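Local structure of parahox neighbor (Phaeodactylum tricornutum CCAP 1055/1, 5Z5M) at residues A[17-22]-A[35-40]; A[29-34]-A[69-74]; A[51-56]-A[168-173]; A[58-63]-A[161-166]. The protein probably hydrolyses 5-hydroxyisourate and decarboxylates the resulting OHCU stereoselectively to (S)-allantoin, completing urate degradation. All blocks are in the same frame, centred on the assembly; numbering follows the deposited sequence.

Interaction 1: A[17-22]-A[35-40]; sequences EIASFL and ALVKDA
Val37 and Ile18 form the tightest part of this contact: CG1 of Val37 lies 3.6 Å from CG2 of Ile18 and 3.8 Å from CB of Ile18. The two side chains pass alongside one another, pointing opposite ways, so the valine methyl rests against the beta-branch of the isoleucine. The same CG1 approaches the backbone at N of Ala19, 3.9 Å away. The second branch of Val37 meets the next residue, its CG2 standing 4.2 Å from CB of Ala19, and the fork of the valine is thus shared between two consecutive residues of helix 15-22. One turn further along helix 15-22, CD1 of Leu22 meets CD2 of Leu36, the residue before Val37, at 3.8 Å, methyl against methyl, the two side chains crossing at a slant. Leu36 reaches this point because its CG is anti to the backbone N (chi1 -176°), whereas in Leu22 CG lies beside the backbone N. All five touching residues are buried, and the side-chain contacts are all apolar. Behind them, Leu43 packs on both Ile18 and Leu36. The contact joins helix 15-22 to helix 30-38 in the all-helical OHCU decarboxylase domain: helix 7-11 covers Ile18 and Leu22 through Leu11 and Leu10, while helix 49-61 presents Leu52, Ala55 and Ile59 to Leu36.

Interaction 2: A[29-34]-A[69-74]; sequences SAWVAE and LELLCA
Ser29 and Leu71 meet because their first torsions send each side chain across the gap: OG of Ser29 is anti to its carbonyl carbon (chi1 -58°), while CG of Leu71 is anti to its backbone N (chi1 -173°). The serine oxygen then rests on the leucine branch, OG of Ser29 being 3.7 Å from CD1 of Leu71 and 3.8 Å from CG of Leu71. This touch is van der Waals in kind, since the polar need of the buried hydroxyl is met elsewhere, by a hydrogen bond with the backbone oxygen of Glu27. The backbone carbonyl of Ser29 is engaged too, O of Ser29 accepting from N of Val32 at 3.2 Å as helix 30-38 begins. Trp31 adds a looser approach: CZ2 of its indole comes within 4.3 Å of CD1 of Leu71, obliquely to the ring. CG2 of Val32 sits over the middle of one face of the indole, 3.7 Å from its plane, and probably limits its tilt. Leu71 is further enclosed by Tyr26 and by Val162 of helix 151-173, and Trp31 by Ile59 and Ser63. The arrangement is a small, largely apolar junction between helices of the all-helical OHCU decarboxylase domain, in which the start of helix 30-38 is set against the last turns of helix 65-73, with helix 49-61 lying between the two in the chain.

Interaction 3: A[51-56]-A[168-173]; sequences QLAAAM and MRLLSK
Leu170 projects from helix 151-173 onto Leu52, Ala53 and Met56 of helix 49-61, a helix-helix pairing inside the all-helical OHCU decarboxylase domain. The two short segments run roughly antiparallel, at 141° between their directions, and their axes stay 10.9 Å apart at closest approach, a separation bridged mainly by this one leucine.

The apolar contacts divide between its two methyls. With CG anti to the carbonyl carbon (chi1 -79°), Leu170 points both of them at helix 49-61. CD1 of Leu170 faces the small residue, 3.7 Å from CB of Ala53 and 3.8 Å from CA of Ala53, so that the methyl reaches the backbone at this alanine. CD2 of Leu170 turns to the larger side chains: it is 4.0 Å from CD2 of Leu52, the two leucines meeting aslant, and 4.5 Å from SD of Met56, a looser touch. Leu22 of helix 15-22 packs on both leucines, and Leu36 of helix 30-38 also lies against Met56.

Polar interactions lie away from this interface. Arg169 makes a salt bridge with Glu27 and a hydrogen bond to the backbone oxygen of Ile25, and Lys173 has a cation-pi contact with Phe21. Within the last turn of the segment, Ser172 folds back on its own helix: OG of Ser172 donates to O of Arg169 at 2.9 Å, meeting the carbonyl at a C=O...O angle of 116° and tilted well out of its plane.

Interaction 4: A[58-63]-A[161-166]; sequences AIVNKS and QVHKIA
Val60 and His163 mark the nearest backbone approach, CA of Val60 lying 9.1 Å from CA of His163, so side chains must span the space between the end of helix 49-61 and the middle of helix 151-173. At that helix end, O of Val60 accepts twice from Ser63: from N at 3.0 Å and from OG at 2.6 Å, the hydroxyl sitting in the carbonyl plane on a lone pair. CG anti to the carbonyl carbon (chi1 -70°) directs the imidazole of His163 across to helix 49-61. NE2 of His163 donates to OD1 of Asn61 at 3.2 Å with a bent N-H...O angle of 147°. Amide and ring planes stand perpendicular, and the donor comes from above the carbonyl plane, 39° out of it. In this all-helical OHCU decarboxylase domain the bond joins residues about a hundred positions apart in sequence. CE1 of His163 rests against Val60, 3.7 Å from CG1 and 3.8 Å from CB, the latter near the ring plane at its edge. ND1 of His163 is hydrogen-bonded to the hydroxyl of Tyr26, so both ring nitrogens have partners, which probably restrains rotation of the imidazole. With an alanine here, OD1 of Asn61 and the Tyr26 hydroxyl would probably each lose a partner, and a gap would be likely to open beside Val60. Asn61 also packs on Thr150 of the third subunit.

All four contacts join helices of the OHCU decarboxylase domain. Interactions 1 and 2 share helix 30-38, using its later and earlier parts; interactions 3 and 4 both pair helix 49-61 with helix 151-173, at places about 10 Å apart between centres. Interactions 1, 2 and 3 are buried: 1 and 3 are apolar in their side-chain contacts, and 2 sets a serine hydroxyl against a leucine. Interaction 4, only partly buried, is the one with a hydrogen bond between its segments. Leu36 connects interaction 1 to interactions 3 and 4, while helix 151-173 of interaction 4 also backs helix 65-73 of interaction 2, where Val162 meets Leu72.

Interaction 1: A[17-22]-A[35-40]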
loop_
_atom_site.group_PDB
_atom_site.type_symbol
_atom_site.label_atom_id
_atom_site.label_comp_id
_atom_site.label_asym_id
_atom_site.label_seq_id
_atom_site.Cartn_x
_atom_site.Cartn_y
_atom_site.Cartn_z
ATOM N N GLU A 17 -13.577 38.635 29.441
ATOM C CA GLU A 17 -12.344 38.853 28.696
ATOM C C GLU A 17 -12.088 37.696 27.724
ATOM O O GLU A 17 -11.530 37.887 26.638
ATOM C CB GLU A 17 -11.169 39.019 29.662
ATOM C CG GLU A 17 -9.875 39.464 29.010
ATOM C CD GLU A 17 -8.832 39.884 30.031
ATOM O OE1 GLU A 17 -9.152 39.896 31.239
ATOM O OE2 GLU A 17 -7.693 40.200 29.623
ATOM N N ILE A 18 -12.499 36.498 28.122
ATOM C CA ILE A 18 -12.367 35.327 27.262
ATOM C C ILE A 18 -13.315 35.447 26.078
ATOM O O ILE A 18 -12.923 35.228 24.933
ATOM C CB ILE A 18 -12.654 34.021 28.030
ATOM C CG1 ILE A 18 -11.645 33.842 29.166
ATOM C CG2 ILE A 18 -12.606 32.812 27.090
ATOM C CD1 ILE A 18 -11.903 32.625 30.015
ATOM N N ALA A 19 -14.558 35.823 26.358
ATOM C CA ALA A 19 -15.564 35.946 25.313
ATOM C C ALA A 19 -15.159 37.010 24.298
ATOM O O ALA A 19 -15.338 36.834 23.093
ATOM C CB ALA A 19 -16.921 36.271 25.916
ATOM N N SER A 20 -14.597 38.107 24.790
ATOM C CA SER A 20 -14.125 39.172 23.916
ATOM C C SER A 20 -12.979 38.676 23.031
ATOM O O SER A 20 -12.900 39.002 21.845
ATOM C CB SER A 20 -13.682 40.379 24.741
ATOM O OG SER A 20 -13.086 41.364 23.921
ATOM N N PHE A 21 -12.099 37.873 23.617
ATOM C CA PHE A 21 -10.948 37.349 22.894
ATOM C C PHE A 21 -11.386 36.417 21.764
ATOM O O PHE A 21 -10.833 36.459 20.667
ATOM C CB PHE A 21 -10.008 36.620 23.858
ATOM C CG PHE A 21 -8.712 36.187 23.237
ATOM C CD1 PHE A 21 -7.642 37.061 23.157
ATOM C CD2 PHE A 21 -8.557 34.899 22.753
ATOM C CE1 PHE A 21 -6.444 36.663 22.591
ATOM C CE2 PHE A 21 -7.364 34.494 22.190
ATOM C CZ PHE A 21 -6.308 35.377 22.104
ATOM N N LEU A 22 -12.402 35.600 22.030
ATOM C CA LEU A 22 -12.807 34.547 21.098
ATOM C C LEU A 22 -14.068 34.873 20.303
ATOM O O LEU A 22 -14.581 34.024 19.577
ATOM C CB LEU A 22 -13.026 33.239 21.859
ATOM C CG LEU A 22 -11.825 32.679 22.620
ATOM C CD1 LEU A 22 -12.264 31.526 23.517
ATOM C CD2 LEU A 22 -10.749 32.225 21.649
ATOM N N ALA A 35 -21.825 31.068 24.787
ATOM C CA ALA A 35 -22.175 29.728 25.241
ATOM C C ALA A 35 -20.974 29.031 25.884
ATOM O O ALA A 35 -21.119 28.328 26.880
ATOM C CB ALA A 35 -22.715 28.901 24.082
ATOM N N LEU A 36 -19.786 29.257 25.330
ATOM C CA LEU A 36 -18.567 28.638 25.850
ATOM C C LEU A 36 -18.253 29.051 27.290
ATOM O O LEU A 36 -18.087 28.201 28.166
ATOM C CB LEU A 36 -17.373 28.977 24.955
ATOM C CG LEU A 36 -16.061 28.300 25.356
ATOM C CD1 LEU A 36 -16.092 26.815 25.024
ATOM C CD2 LEU A 36 -14.846 28.974 24.727
ATOM N N VAL A 37 -18.175 30.354 27.534
ATOM C CA VAL A 37 -17.725 30.860 28.833
ATOM C C VAL A 37 -18.737 30.700 29.966
ATOM O O VAL A 37 -18.377 30.829 31.140
ATOM C CB VAL A 37 -17.337 32.351 28.742
ATOM C CG1 VAL A 37 -16.137 32.531 27.828
ATOM C CG2 VAL A 37 -18.510 33.176 28.243
ATOM N N LYS A 38 -19.991 30.413 29.630
ATOM C CA LYS A 38 -21.012 30.286 30.668
ATOM C C LYS A 38 -21.111 28.878 31.261
ATOM O O LYS A 38 -21.675 28.700 32.345
ATOM C CB LYS A 38 -22.370 30.742 30.140
ATOM C CG LYS A 38 -22.309 32.138 29.547
ATOM C CD LYS A 38 -23.556 32.514 28.754
ATOM C CE LYS A 38 -23.997 33.933 29.108
ATOM N NZ LYS A 38 -23.197 34.949 28.356
ATOM N N ASP A 39 -20.533 27.889 30.586
ATOM C CA ASP A 39 -20.336 26.587 31.213
ATOM C C ASP A 39 -18.927 26.568 31.796
ATOM O O ASP A 39 -17.986 26.068 31.177
ATOM C CB ASP A 39 -20.554 25.448 30.218
ATOM C CG ASP A 39 -20.898 24.135 30.907
ATOM O OD1 ASP A 39 -21.145 24.153 32.135
ATOM O OD2 ASP A 39 -20.942 23.091 30.220
ATOM N N ALA A 40 -18.807 27.119 33.002
ATOM C CA ALA A 40 -17.521 27.515 33.570
ATOM C C ALA A 40 -16.644 26.367 34.066
ATOM O O ALA A 40 -15.462 26.568 34.354
ATOM C CB ALA A 40 -17.754 28.505 34.708
#

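Interaction 2: A[29-34]-A[69-74]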
loop_
_atom_site.group_PDB
_atom_site.type_symbol
_atom_site.label_atom_id
_atom_site.label_comp_id
_atom_site.label_asym_id
_atom_site.label_seq_id
_atom_site.Cartn_x
_atom_site.Cartn_y
_atom_site.Cartn_z
ATOM N N SER A 29 -20.421 35.801 15.079
ATOM C CA SER A 29 -21.067 34.773 15.878
ATOM C C SER A 29 -20.528 34.774 17.299
ATOM O O SER A 29 -19.983 33.775 17.768
ATOM C CB SER A 29 -20.869 33.400 15.235
ATOM O OG SER A 29 -21.396 33.381 13.921
ATOM N N ALA A 30 -20.690 35.902 17.986
ATOM C CA ALA A 30 -20.229 36.027 19.363
ATOM C C ALA A 30 -20.979 35.068 20.287
ATOM O O ALA A 30 -20.495 34.748 21.373
ATOM C CB ALA A 30 -20.383 37.462 19.851
ATOM N N TRP A 31 -22.152 34.610 19.851
ATOM C CA TRP A 31 -22.949 33.678 20.645
ATOM C C TRP A 31 -22.201 32.376 20.939
ATOM O O TRP A 31 -22.450 31.735 21.961
ATOM C CB TRP A 31 -24.287 33.370 19.954
ATOM C CG TRP A 31 -24.194 32.763 18.578
ATOM C CD1 TRP A 31 -24.127 33.433 17.390
ATOM C CD2 TRP A 31 -24.193 31.367 18.250
ATOM N NE1 TRP A 31 -24.068 32.544 16.346
ATOM C CE2 TRP A 31 -24.108 31.267 16.845
ATOM C CE3 TRP A 31 -24.246 30.192 19.007
ATOM C CZ2 TRP A 31 -24.079 30.042 16.182
ATOM C CZ3 TRP A 31 -24.216 28.972 18.345
ATOM C CH2 TRP A 31 -24.131 28.908 16.947
ATOM N N VAL A 32 -21.287 31.991 20.051
ATOM C CA VAL A 32 -20.494 30.784 20.256
ATOM C C VAL A 32 -19.616 30.939 21.489
ATOM O O VAL A 32 -19.570 30.057 22.345
ATOM C CB VAL A 32 -19.595 30.453 19.045
ATOM C CG1 VAL A 32 -18.820 29.169 19.304
ATOM C CG2 VAL A 32 -20.424 30.322 17.774
ATOM N N ALA A 33 -18.920 32.069 21.569
ATOM C CA ALA A 33 -18.028 32.350 22.690
ATOM C C ALA A 33 -18.818 32.544 23.977
ATOM O O ALA A 33 -18.356 32.201 25.070
ATOM C CB ALA A 33 -17.177 33.581 22.392
ATOM N N GLU A 34 -20.021 33.093 23.837
ATOM C CA GLU A 34 -20.896 33.300 24.979
ATOM C C GLU A 34 -21.291 31.972 25.606
ATOM O O GLU A 34 -21.098 31.767 26.801
ATOM C CB GLU A 34 -22.134 34.086 24.561
ATOM C CG GLU A 34 -21.820 35.520 24.211
ATOM C CD GLU A 34 -21.075 36.238 25.322
ATOM O OE1 GLU A 34 -21.469 36.085 26.498
ATOM O OE2 GLU A 34 -20.097 36.957 25.018
ATOM N N LEU A 69 -27.054 28.122 9.063
ATOM C CA LEU A 69 -27.143 28.794 7.769
ATOM C C LEU A 69 -26.759 30.268 7.893
ATOM O O LEU A 69 -26.116 30.831 7.001
ATOM C CB LEU A 69 -28.548 28.662 7.183
ATOM C CG LEU A 69 -28.666 29.073 5.714
ATOM C CD1 LEU A 69 -27.779 28.188 4.842
ATOM C CD2 LEU A 69 -30.114 29.022 5.248
ATOM N N GLU A 70 -27.139 30.884 9.009
ATOM C CA GLU A 70 -26.795 32.281 9.256
ATOM C C GLU A 70 -25.298 32.462 9.487
ATOM O O GLU A 70 -24.727 33.494 9.134
ATOM C CB GLU A 70 -27.581 32.830 10.453
ATOM C CG GLU A 70 -29.049 33.124 10.164
ATOM C CD GLU A 70 -29.267 34.403 9.362
ATOM O OE1 GLU A 70 -28.342 34.842 8.645
ATOM O OE2 GLU A 70 -30.377 34.975 9.449
ATOM N N LEU A 71 -24.662 31.461 10.088
ATOM C CA LEU A 71 -23.221 31.507 10.279
ATOM C C LEU A 71 -22.526 31.478 8.919
ATOM O O LEU A 71 -21.573 32.218 8.681
ATOM C CB LEU A 71 -22.752 30.344 11.156
ATOM C CG LEU A 71 -21.286 30.337 11.600
ATOM C CD1 LEU A 71 -21.175 29.817 13.023
ATOM C CD2 LEU A 71 -20.442 29.488 10.668
ATOM N N LEU A 72 -23.011 30.618 8.030
ATOM C CA LEU A 72 -22.466 30.532 6.677
ATOM C C LEU A 72 -22.637 31.844 5.912
ATOM O O LEU A 72 -21.705 32.316 5.265
ATOM C CB LEU A 72 -23.126 29.392 5.900
ATOM C CG LEU A 72 -22.901 27.970 6.415
ATOM C CD1 LEU A 72 -23.552 26.959 5.486
ATOM C CD2 LEU A 72 -21.413 27.676 6.582
ATOM N N CYS A 73 -23.827 32.433 5.994
ATOM C CA CYS A 73 -24.115 33.652 5.242
ATOM C C CYS A 73 -23.362 34.854 5.793
ATOM O O CYS A 73 -23.190 35.860 5.106
ATOM C CB CYS A 73 -25.619 33.934 5.235
ATOM S SG CYS A 73 -26.566 32.710 4.306
ATOM N N ALA A 74 -22.907 34.741 7.035
ATOM C CA ALA A 74 -22.133 35.803 7.656
ATOM C C ALA A 74 -20.716 35.821 7.106
ATOM O O ALA A 74 -19.989 36.801 7.268
ATOM C CB ALA A 74 -22.114 35.636 9.173
#

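Interaction 3: A[51-56]-A[168-173]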
loop_
_atom_site.group_PDB
_atom_site.type_symbol
_atom_site.label_atom_id
_atom_site.label_comp_id
_atom_site.label_asym_id
_atom_site.label_seq_id
_atom_site.Cartn_x
_atom_site.Cartn_y
_atom_site.Cartn_z
ATOM N N GLN A 51 -8.626 21.099 22.426
ATOM C CA GLN A 51 -9.843 20.979 23.217
ATOM C C GLN A 51 -10.697 22.242 23.133
ATOM O O GLN A 51 -11.927 22.173 23.131
ATOM C CB GLN A 51 -9.494 20.664 24.673
ATOM C CG GLN A 51 -8.939 19.260 24.869
ATOM C CD GLN A 51 -8.378 19.037 26.259
ATOM O OE1 GLN A 51 -8.205 19.979 27.028
ATOM N NE2 GLN A 51 -8.087 17.785 26.585
ATOM N N LEU A 52 -10.037 23.391 23.066
ATOM C CA LEU A 52 -10.739 24.661 22.948
ATOM C C LEU A 52 -11.491 24.720 21.617
ATOM O O LEU A 52 -12.665 25.095 21.569
ATOM C CB LEU A 52 -9.755 25.830 23.075
ATOM C CG LEU A 52 -10.339 27.213 22.778
ATOM C CD1 LEU A 52 -11.529 27.504 23.696
ATOM C CD2 LEU A 52 -9.264 28.277 22.911
ATOM N N ALA A 53 -10.814 24.324 20.545
ATOM C CA ALA A 53 -11.426 24.280 19.221
ATOM C C ALA A 53 -12.594 23.300 19.187
ATOM O O ALA A 53 -13.637 23.592 18.601
ATOM C CB ALA A 53 -10.390 23.901 18.168
ATOM N N ALA A 54 -12.406 22.146 19.825
ATOM C CA ALA A 54 -13.422 21.098 19.870
ATOM C C ALA A 54 -14.666 21.570 20.609
ATOM O O ALA A 54 -15.788 21.255 20.217
ATOM C CB ALA A 54 -12.862 19.842 20.541
ATOM N N ALA A 55 -14.443 22.304 21.695
ATOM C CA ALA A 55 -15.523 22.837 22.514
ATOM C C ALA A 55 -16.385 23.833 21.730
ATOM O O ALA A 55 -17.612 23.790 21.799
ATOM C CB ALA A 55 -14.956 23.490 23.759
ATOM N N MET A 56 -15.741 24.730 20.990
ATOM C CA MET A 56 -16.472 25.724 20.208
ATOM C C MET A 56 -17.172 25.072 19.023
ATOM O O MET A 56 -18.302 25.431 18.689
ATOM C CB MET A 56 -15.531 26.837 19.736
ATOM C CG MET A 56 -14.871 27.581 20.896
ATOM S SD MET A 56 -13.816 28.959 20.406
ATOM C CE MET A 56 -15.044 30.090 19.766
ATOM N N MET A 168 -7.814 28.005 12.076
ATOM C CA MET A 168 -6.744 28.887 11.613
ATOM C C MET A 168 -6.685 30.176 12.425
ATOM O O MET A 168 -5.606 30.681 12.720
ATOM C CB MET A 168 -6.918 29.218 10.125
ATOM C CG MET A 168 -6.715 28.031 9.210
ATOM S SD MET A 168 -6.989 28.462 7.480
ATOM C CE MET A 168 -6.844 26.850 6.714
ATOM N N ARG A 169 -7.844 30.709 12.790
ATOM C CA ARG A 169 -7.878 31.947 13.557
ATOM C C ARG A 169 -7.414 31.737 14.997
ATOM O O ARG A 169 -6.710 32.581 15.557
ATOM C CB ARG A 169 -9.280 32.545 13.536
ATOM C CG ARG A 169 -9.661 33.131 12.192
ATOM C CD ARG A 169 -11.132 33.502 12.167
ATOM N NE ARG A 169 -11.504 34.156 10.919
ATOM C CZ ARG A 169 -12.758 34.363 10.535
ATOM N NH1 ARG A 169 -13.765 33.965 11.302
ATOM N NH2 ARG A 169 -13.002 34.967 9.382
ATOM N N LEU A 170 -7.811 30.613 15.587
ATOM C CA LEU A 170 -7.378 30.255 16.938
ATOM C C LEU A 170 -5.860 30.121 17.001
ATOM O O LEU A 170 -5.227 30.577 17.952
ATOM C CB LEU A 170 -8.034 28.947 17.397
ATOM C CG LEU A 170 -9.483 29.008 17.883
ATOM C CD1 LEU A 170 -10.062 27.605 18.004
ATOM C CD2 LEU A 170 -9.573 29.743 19.223
ATOM N N LEU A 171 -5.283 29.487 15.983
ATOM C CA LEU A 171 -3.835 29.271 15.924
ATOM C C LEU A 171 -3.061 30.588 15.837
ATOM O O LEU A 171 -1.951 30.703 16.367
ATOM C CB LEU A 171 -3.470 28.380 14.733
ATOM C CG LEU A 171 -3.688 26.873 14.898
ATOM C CD1 LEU A 171 -3.388 26.154 13.597
ATOM C CD2 LEU A 171 -2.823 26.319 16.015
ATOM N N SER A 172 -3.642 31.578 15.168
ATOM C CA SER A 172 -2.948 32.845 14.953
ATOM C C SER A 172 -3.066 33.772 16.160
ATOM O O SER A 172 -2.229 34.653 16.357
ATOM C CB SER A 172 -3.474 33.544 13.695
ATOM O OG SER A 172 -4.801 34.000 13.874
ATOM N N LYS A 173 -4.089 33.559 16.980
ATOM C CA LYS A 173 -4.307 34.404 18.151
ATOM C C LYS A 173 -3.684 33.831 19.419
ATOM O O LYS A 173 -3.434 34.561 20.378
ATOM C CB LYS A 173 -5.803 34.622 18.382
ATOM C CG LYS A 173 -6.476 35.466 17.325
ATOM C CD LYS A 173 -7.974 35.526 17.563
ATOM C CE LYS A 173 -8.280 35.959 18.985
ATOM N NZ LYS A 173 -7.643 37.257 19.339
#

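Interaction 4: A[58-63]-A[161-166]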
loop_
_atom_site.group_PDB
_atom_site.type_symbol
_atom_site.label_atom_id
_atom_site.label_comp_id
_atom_site.label_asym_id
_atom_site.label_seq_id
_atom_site.Cartn_x
_atom_site.Cartn_y
_atom_site.Cartn_z
ATOM N N ALA A 58 -18.313 22.041 18.937
ATOM C CA ALA A 58 -19.466 21.332 19.492
ATOM C C ALA A 58 -20.663 22.262 19.677
ATOM O O ALA A 58 -21.796 21.895 19.367
ATOM C CB ALA A 58 -19.101 20.683 20.815
ATOM N N ILE A 59 -20.401 23.464 20.186
ATOM C CA ILE A 59 -21.443 24.475 20.358
ATOM C C ILE A 59 -22.108 24.808 19.023
ATOM O O ILE A 59 -23.335 24.870 18.919
ATOM C CB ILE A 59 -20.873 25.760 20.995
ATOM C CG1 ILE A 59 -20.478 25.480 22.446
ATOM C CG2 ILE A 59 -21.891 26.909 20.924
ATOM C CD1 ILE A 59 -19.786 26.636 23.136
ATOM N N VAL A 60 -21.294 24.991 17.992
ATOM C CA VAL A 60 -21.831 25.266 16.664
ATOM C C VAL A 60 -22.642 24.083 16.140
ATOM O O VAL A 60 -23.773 24.248 15.672
ATOM C CB VAL A 60 -20.712 25.605 15.661
ATOM C CG1 VAL A 60 -21.271 25.674 14.243
ATOM C CG2 VAL A 60 -20.042 26.931 16.041
ATOM N N ASN A 61 -22.070 22.888 16.232
ATOM C CA ASN A 61 -22.704 21.695 15.684
ATOM C C ASN A 61 -24.045 21.381 16.341
ATOM O O ASN A 61 -24.932 20.804 15.711
ATOM C CB ASN A 61 -21.769 20.489 15.807
ATOM C CG ASN A 61 -20.705 20.465 14.722
ATOM O OD1 ASN A 61 -20.805 21.173 13.717
ATOM N ND2 ASN A 61 -19.678 19.649 14.921
ATOM N N LYS A 62 -24.204 21.773 17.601
ATOM C CA LYS A 62 -25.445 21.486 18.304
ATOM C C LYS A 62 -26.489 22.592 18.124
ATOM O O LYS A 62 -27.578 22.521 18.690
ATOM C CB LYS A 62 -25.158 21.247 19.791
ATOM C CG LYS A 62 -24.429 19.934 20.042
ATOM C CD LYS A 62 -24.011 19.773 21.495
ATOM C CE LYS A 62 -23.081 18.577 21.662
ATOM N NZ LYS A 62 -22.583 18.436 23.058
ATOM N N SER A 63 -26.157 23.608 17.331
ATOM C CA SER A 63 -27.073 24.723 17.102
ATOM C C SER A 63 -28.093 24.382 16.016
ATOM O O SER A 63 -27.946 23.385 15.315
ATOM C CB SER A 63 -26.296 25.991 16.729
ATOM O OG SER A 63 -25.724 25.894 15.431
ATOM N N GLN A 161 -15.610 23.758 6.155
ATOM C CA GLN A 161 -14.710 24.863 5.841
ATOM C C GLN A 161 -14.699 25.940 6.935
ATOM O O GLN A 161 -13.635 26.459 7.268
ATOM C CB GLN A 161 -15.072 25.492 4.487
ATOM C CG GLN A 161 -15.006 24.527 3.287
ATOM C CD GLN A 161 -13.613 23.959 3.022
ATOM O OE1 GLN A 161 -12.613 24.678 3.046
ATOM N NE2 GLN A 161 -13.549 22.661 2.763
ATOM N N VAL A 162 -15.856 26.279 7.512
ATOM C CA VAL A 162 -15.850 27.333 8.527
ATOM C C VAL A 162 -15.143 26.867 9.806
ATOM O O VAL A 162 -14.503 27.667 10.479
ATOM C CB VAL A 162 -17.277 27.848 8.882
ATOM C CG1 VAL A 162 -17.983 28.373 7.639
ATOM C CG2 VAL A 162 -18.103 26.788 9.572
ATOM N N HIS A 163 -15.237 25.580 10.127
ATOM C CA HIS A 163 -14.522 25.054 11.289
ATOM C C HIS A 163 -13.027 25.100 11.042
ATOM O O HIS A 163 -12.251 25.329 11.962
ATOM C CB HIS A 163 -14.944 23.619 11.613
ATOM C CG HIS A 163 -16.341 23.504 12.141
ATOM N ND1 HIS A 163 -16.823 24.309 13.148
ATOM C CD2 HIS A 163 -17.350 22.666 11.810
ATOM C CE1 HIS A 163 -18.076 23.979 13.410
ATOM N NE2 HIS A 163 -18.417 22.980 12.614
ATOM N N LYS A 164 -12.626 24.873 9.792
ATOM C CA LYS A 164 -11.214 24.911 9.443
ATOM C C LYS A 164 -10.692 26.337 9.561
ATOM O O LYS A 164 -9.558 26.554 9.960
ATOM C CB LYS A 164 -10.988 24.373 8.029
ATOM C CG LYS A 164 -11.114 22.867 7.907
ATOM C CD LYS A 164 -11.370 22.453 6.462
ATOM C CE LYS A 164 -10.165 22.722 5.580
ATOM N NZ LYS A 164 -10.342 22.166 4.206
ATOM N N ILE A 165 -11.531 27.303 9.202
ATOM C CA ILE A 165 -11.168 28.711 9.307
ATOM C C ILE A 165 -11.085 29.132 10.774
ATOM O O ILE A 165 -10.196 29.890 11.164
ATOM C CB ILE A 165 -12.176 29.594 8.539
ATOM C CG1 ILE A 165 -11.990 29.385 7.038
ATOM C CG2 ILE A 165 -11.996 31.061 8.894
ATOM C CD1 ILE A 165 -13.126 29.892 6.195
ATOM N N ALA A 166 -11.989 28.603 11.591
ATOM C CA ALA A 166 -11.982 28.877 13.019
ATOM C C ALA A 166 -10.673 28.394 13.639
ATOM O O ALA A 166 -10.069 29.086 14.456
ATOM C CB ALA A 166 -13.169 28.213 13.693
#